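Local atomic coordinates of tryptophan synthase alpha chain (Campylobacter jejuni, PDB entry 3THA), a protein that probably catalyses the aldol cleavage of indoleglycerol phosphate to indole and glyceraldehyde 3-phosphate, as the alpha subunit of tryptophan synthase. Residues 25-30 with 79-84; 30-35 with 237-242. One frame throughout, in Å; residues are numbered along the deposited sequence.

Contact 1 of 2, residues 25-30 with 79-84; sequences PNLQTS and FELLAR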
loop_
_atom_site.group_PDB
_atom_site.type_symbol
_atom_site.label_atom_id
_atom_site.label_comp_id
_atom_site.label_asym_id
_atom_site.label_seq_id
_atom_site.Cartn_x
_atom_site.Cartn_y
_atom_site.Cartn_z
ATOM N N PRO B 25 -4.098 -9.128 16.516
ATOM C CA PRO B 25 -4.360 -7.937 17.301
ATOM C C PRO B 25 -3.346 -7.720 18.415
ATOM O O PRO B 25 -3.409 -6.683 19.107
ATOM C CB PRO B 25 -5.753 -8.196 17.899
ATOM C CG PRO B 25 -6.052 -9.662 17.637
ATOM C CD PRO B 25 -4.820 -10.288 17.064
ATOM N N ASN B 26 -2.452 -8.700 18.596
ATOM C CA ASN B 26 -1.286 -8.582 19.450
ATOM C C ASN B 26 -0.261 -9.669 19.114
ATOM O O ASN B 26 -0.548 -10.587 18.342
ATOM C CB ASN B 26 -1.628 -8.484 20.962
ATOM C CG ASN B 26 -2.517 -9.623 21.465
ATOM O OD1 ASN B 26 -2.362 -10.766 21.050
ATOM N ND2 ASN B 26 -3.422 -9.315 22.398
ATOM N N LEU B 27 0.945 -9.521 19.647
ATOM C CA LEU B 27 2.046 -10.370 19.306
ATOM C C LEU B 27 1.799 -11.781 19.808
ATOM O O LEU B 27 2.112 -12.761 19.133
ATOM C CB LEU B 27 3.336 -9.809 19.906
ATOM C CG LEU B 27 4.631 -10.323 19.243
ATOM C CD1 LEU B 27 4.601 -10.186 17.688
ATOM C CD2 LEU B 27 5.894 -9.630 19.857
ATOM N N GLN B 28 1.202 -11.890 20.987
ATOM C CA GLN B 28 0.974 -13.204 21.555
ATOM C C GLN B 28 0.041 -14.057 20.684
ATOM O O GLN B 28 0.184 -15.282 20.634
ATOM C CB GLN B 28 0.474 -13.111 22.990
ATOM C CG GLN B 28 0.165 -14.471 23.621
ATOM C CD GLN B 28 1.338 -15.463 23.578
ATOM O OE1 GLN B 28 2.485 -15.101 23.853
ATOM N NE2 GLN B 28 1.041 -16.717 23.249
ATOM N N THR B 29 -0.880 -13.417 19.972
ATOM C CA THR B 29 -1.796 -14.141 19.066
ATOM C C THR B 29 -1.073 -14.579 17.793
ATOM O O THR B 29 -1.408 -15.615 17.203
ATOM C CB THR B 29 -2.981 -13.288 18.658
ATOM O OG1 THR B 29 -3.475 -12.574 19.805
ATOM C CG2 THR B 29 -4.125 -14.167 18.004
ATOM N N SER B 30 -0.109 -13.759 17.374
ATOM C CA SER B 30 0.761 -14.066 16.235
ATOM C C SER B 30 1.650 -15.245 16.633
ATOM O O SER B 30 1.742 -16.212 15.898
ATOM C CB SER B 30 1.550 -12.817 15.770
ATOM O OG SER B 30 0.745 -11.967 14.936
ATOM N N PHE B 79 11.808 -10.564 14.840
ATOM C CA PHE B 79 12.988 -11.408 14.841
ATOM C C PHE B 79 13.064 -12.215 16.153
ATOM O O PHE B 79 13.337 -13.437 16.134
ATOM C CB PHE B 79 14.244 -10.576 14.625
ATOM C CG PHE B 79 14.481 -10.184 13.191
ATOM C CD1 PHE B 79 14.182 -11.075 12.136
ATOM C CD2 PHE B 79 15.056 -8.943 12.886
ATOM C CE1 PHE B 79 14.443 -10.728 10.789
ATOM C CE2 PHE B 79 15.321 -8.588 11.554
ATOM C CZ PHE B 79 14.998 -9.492 10.501
ATOM N N GLU B 80 12.797 -11.543 17.282
ATOM C CA GLU B 80 12.778 -12.227 18.599
ATOM C C GLU B 80 11.728 -13.346 18.657
ATOM O O GLU B 80 11.967 -14.392 19.213
ATOM C CB GLU B 80 12.546 -11.239 19.745
ATOM C CG GLU B 80 13.805 -10.611 20.298
ATOM C CD GLU B 80 13.502 -9.659 21.458
ATOM O OE1 GLU B 80 13.526 -8.419 21.220
ATOM O OE2 GLU B 80 13.206 -10.153 22.591
ATOM N N LEU B 81 10.582 -13.104 18.046
ATOM C CA LEU B 81 9.500 -14.064 17.937
ATOM C C LEU B 81 9.783 -15.262 17.040
ATOM O O LEU B 81 9.473 -16.402 17.404
ATOM C CB LEU B 81 8.272 -13.339 17.395
ATOM C CG LEU B 81 7.103 -14.187 16.942
ATOM C CD1 LEU B 81 6.511 -14.912 18.143
ATOM C CD2 LEU B 81 6.121 -13.246 16.324
ATOM N N LEU B 82 10.324 -14.998 15.861
ATOM C CA LEU B 82 10.733 -16.058 14.941
ATOM C C LEU B 82 11.696 -17.065 15.539
ATOM O O LEU B 82 11.695 -18.210 15.129
ATOM C CB LEU B 82 11.321 -15.472 13.671
ATOM C CG LEU B 82 10.213 -14.873 12.832
ATOM C CD1 LEU B 82 10.825 -14.079 11.697
ATOM C CD2 LEU B 82 9.278 -15.999 12.321
ATOM N N ALA B 83 12.471 -16.654 16.542
ATOM C CA ALA B 83 13.478 -17.526 17.141
ATOM C C ALA B 83 12.838 -18.470 18.129
ATOM O O ALA B 83 13.391 -19.531 18.405
ATOM C CB ALA B 83 14.535 -16.725 17.824
ATOM N N ARG B 84 11.684 -18.095 18.677
ATOM C CA ARG B 84 10.985 -19.013 19.566
ATOM C C ARG B 84 9.941 -19.908 18.895
ATOM O O ARG B 84 9.227 -20.622 19.566
ATOM C CB ARG B 84 10.425 -18.332 20.828
ATOM C CG ARG B 84 10.314 -16.842 20.814
ATOM C CD ARG B 84 9.705 -16.346 22.137
ATOM N NE ARG B 84 8.649 -15.387 21.847
ATOM C CZ ARG B 84 8.860 -14.100 21.651
ATOM N NH1 ARG B 84 7.839 -13.292 21.353
ATOM N NH2 ARG B 84 10.085 -13.616 21.756
#

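Contact 2 of 2, residues 30-35 with 237-242; sequences SEAFLQ and GNLDII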
loop_
_atom_site.group_PDB
_atom_site.type_symbol
_atom_site.label_atom_id
_atom_site.label_comp_id
_atom_site.label_asym_id
_atom_site.label_seq_id
_atom_site.Cartn_x
_atom_site.Cartn_y
_atom_site.Cartn_z
ATOM N N SER B 30 -0.109 -13.759 17.374
ATOM C CA SER B 30 0.761 -14.066 16.235
ATOM C C SER B 30 1.650 -15.245 16.633
ATOM O O SER B 30 1.742 -16.212 15.898
ATOM C CB SER B 30 1.550 -12.817 15.770
ATOM O OG SER B 30 0.745 -11.967 14.936
ATOM N N GLU B 31 2.228 -15.192 17.832
ATOM C CA GLU B 31 2.983 -16.325 18.392
ATOM C C GLU B 31 2.166 -17.629 18.485
ATOM O O GLU B 31 2.584 -18.672 18.046
ATOM C CB GLU B 31 3.569 -15.973 19.768
ATOM C CG GLU B 31 4.408 -17.128 20.394
ATOM C CD GLU B 31 5.479 -16.656 21.378
ATOM O OE1 GLU B 31 5.886 -15.482 21.298
ATOM O OE2 GLU B 31 5.922 -17.454 22.238
ATOM N N ALA B 32 0.980 -17.564 19.039
ATOM C CA ALA B 32 0.220 -18.791 19.192
ATOM C C ALA B 32 -0.198 -19.300 17.824
ATOM O O ALA B 32 -0.215 -20.501 17.588
ATOM C CB ALA B 32 -0.964 -18.595 20.117
ATOM N N PHE B 33 -0.507 -18.378 16.915
ATOM C CA PHE B 33 -0.759 -18.727 15.509
ATOM C C PHE B 33 0.395 -19.546 14.922
ATOM O O PHE B 33 0.192 -20.643 14.422
ATOM C CB PHE B 33 -1.017 -17.470 14.629
ATOM C CG PHE B 33 -1.306 -17.794 13.161
ATOM C CD1 PHE B 33 -2.305 -18.690 12.812
ATOM C CD2 PHE B 33 -0.599 -17.199 12.152
ATOM C CE1 PHE B 33 -2.568 -19.005 11.484
ATOM C CE2 PHE B 33 -0.872 -17.506 10.798
ATOM C CZ PHE B 33 -1.844 -18.424 10.488
ATOM N N LEU B 34 1.591 -18.971 14.950
ATOM C CA LEU B 34 2.783 -19.594 14.347
ATOM C C LEU B 34 3.037 -20.987 14.903
ATOM O O LEU B 34 3.317 -21.915 14.172
ATOM C CB LEU B 34 4.006 -18.689 14.501
ATOM C CG LEU B 34 3.880 -17.441 13.580
ATOM C CD1 LEU B 34 4.936 -16.347 13.847
ATOM C CD2 LEU B 34 3.904 -17.843 12.124
ATOM N N GLN B 35 2.886 -21.135 16.208
ATOM C CA GLN B 35 3.100 -22.414 16.803
ATOM C C GLN B 35 2.108 -23.439 16.287
ATOM O O GLN B 35 2.364 -24.637 16.388
ATOM C CB GLN B 35 3.020 -22.309 18.332
ATOM C CG GLN B 35 4.068 -21.388 18.942
ATOM C CD GLN B 35 5.475 -22.003 19.016
ATOM O OE1 GLN B 35 5.946 -22.698 18.098
ATOM N NE2 GLN B 35 6.162 -21.721 20.116
ATOM N N GLY B 237 -11.229 -12.486 18.987
ATOM C CA GLY B 237 -10.468 -12.614 20.215
ATOM C C GLY B 237 -10.351 -14.079 20.592
ATOM O O GLY B 237 -10.664 -14.443 21.748
ATOM N N ASN B 238 -9.905 -14.908 19.627
ATOM C CA ASN B 238 -10.027 -16.367 19.752
ATOM C C ASN B 238 -9.235 -17.145 18.753
ATOM O O ASN B 238 -9.617 -17.213 17.606
ATOM C CB ASN B 238 -11.484 -16.800 19.591
ATOM C CG ASN B 238 -11.756 -18.221 20.135
ATOM O OD1 ASN B 238 -10.990 -19.160 19.931
ATOM N ND2 ASN B 238 -12.867 -18.366 20.799
ATOM N N LEU B 239 -8.185 -17.813 19.198
ATOM C CA LEU B 239 -7.392 -18.540 18.246
ATOM C C LEU B 239 -8.127 -19.701 17.577
ATOM O O LEU B 239 -7.855 -20.003 16.431
ATOM C CB LEU B 239 -6.077 -19.015 18.847
ATOM C CG LEU B 239 -5.018 -18.517 17.872
ATOM C CD1 LEU B 239 -3.691 -18.456 18.565
ATOM C CD2 LEU B 239 -4.907 -19.349 16.603
ATOM N N ASP B 240 -9.039 -20.355 18.276
ATOM C CA ASP B 240 -9.702 -21.508 17.678
ATOM C C ASP B 240 -10.635 -21.085 16.542
ATOM O O ASP B 240 -10.875 -21.850 15.605
ATOM C CB ASP B 240 -10.506 -22.308 18.741
ATOM C CG ASP B 240 -9.694 -22.606 20.003
ATOM O OD1 ASP B 240 -10.218 -22.383 21.110
ATOM O OD2 ASP B 240 -8.523 -23.033 19.904
ATOM N N ILE B 241 -11.192 -19.884 16.677
ATOM C CA ILE B 241 -12.085 -19.291 15.687
ATOM C C ILE B 241 -11.187 -18.838 14.504
ATOM O O ILE B 241 -11.455 -19.184 13.355
ATOM C CB ILE B 241 -12.946 -18.105 16.289
ATOM C CG1 ILE B 241 -13.788 -18.561 17.466
ATOM C CG2 ILE B 241 -13.897 -17.517 15.274
ATOM C CD1 ILE B 241 -14.670 -17.451 18.087
ATOM N N ILE B 242 -10.105 -18.115 14.787
ATOM C CA ILE B 242 -9.192 -17.716 13.708
ATOM C C ILE B 242 -8.802 -18.917 12.895
ATOM O O ILE B 242 -8.859 -18.904 11.686
ATOM C CB ILE B 242 -7.897 -17.092 14.201
ATOM C CG1 ILE B 242 -8.196 -15.832 15.008
ATOM C CG2 ILE B 242 -7.033 -16.745 13.021
ATOM C CD1 ILE B 242 -6.965 -15.257 15.692
#

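Contact 1 of 2, residues 25-30 with 79-84
In the helical layer outside the barrel strands, the first turn of helix 27-35 meets the last turn of helix 75-83, and Leu27 and Leu81 do most of the touching. Methyl CD1 of Leu27 lies 3.7 Å from methyl CD2 of Leu81, and the two side chains run past each other in opposite directions. Both hold CG anti to the backbone N (chi1 -160° in Leu27, 168° in Leu81), which carries each isobutyl group out across the gap between the helices. These are two outer helices of a TIM barrel, and Leu81 continues the apolar seam along its partner by also packing on Leu34. Arg84, just past its own helix, folds back over that helix: Leu81 CA sits 3.7 Å above the guanidinium plane of Arg84, over its centre. The other methyl of Leu27, CD2, comes up near that plane at the group's edge, a loose 4.4 Å from Arg84 NH1. What fixes the guanidinium more firmly is a salt bridge from NE to Glu31, one turn further along helix 27-35. At the start of that helix Asn26 is the N-cap. Its OD1 accepts from Thr29 N at 3.2 Å, with the donor in the carbonyl plane and a C=O...N angle of 160°.

Contact 2 of 2, residues 30-35 with 237-242
One methyl group, CD1 of Leu239, makes every close approach here, set against Ala32 CB and the backbone N of Phe33 on helix 27-35. As modelled it is 3.1 Å from Ala32 CB, closer than two carbons can sit, so the exact position of the methyl is doubtful, though the pairing of Leu239 with Ala32 is plain from the way both side chains start out toward each other. Leu239 also has chi1 at -128°, away from any staggered value, which may belong to the same uncertainty. The setting is the closure of the TIM barrel: helix 27-35 follows the first strand, helix 239-248 is the last helix of the chain, and the small side chain of Ala32 probably helps the two backbones come near, with Phe33 CA and Leu239 CA 7.2 Å apart. The same methyl of Leu239 lies 3.6 Å from Phe33 N, a methyl-to-backbone van der Waals contact that shares the doubt over CD1. Phe33 swings its ring inward, CG anti to the backbone N (chi1 -179°), and ring atom CD1 of Phe33 comes no nearer than 4.6 Å, to Leu239 CD2. The ring meets Phe234 edge-to-face and rests on Leu45 of strand 44-48, so it fills the layer between helix and barrel, about 9 Å from the side chain of Glu46, a predicted proton acceptor. On the outer side, Asp240 forms a salt bridge with Arg36, just beyond 30-35, giving the helix pair a polar tie beside the apolar one. Asn238 caps the start of helix 239-248: its OD1 takes two weak bonds, from Asp240 N at 2.8 Å and from Ile241 N at 3.3 Å, while its backbone O accepts from Ile242 N at 3.0 Å.

From the N terminus, strand 15-21 leads into helix 27-35, which both contacts use and where they share Ser30. Contact 1 closes first, over 48 intervening residues that include strand 44-48 and helix 60-70. Contact 2 closes over 201, taking in most of the barrel. Their segments alternate along the chain, so the two loops cross: 30-35 lies inside the loop of contact 1, while 237-242 lies beyond it. Helix 27-35 is thus joined to helix 75-83 and to the C-terminal helix 239-248. The contacts also meet directly: Thr29 CG2 packs 3.8 Å from Ile242 CD1, and Gln35 NE2 makes a weak hydrogen bond to Arg84 O.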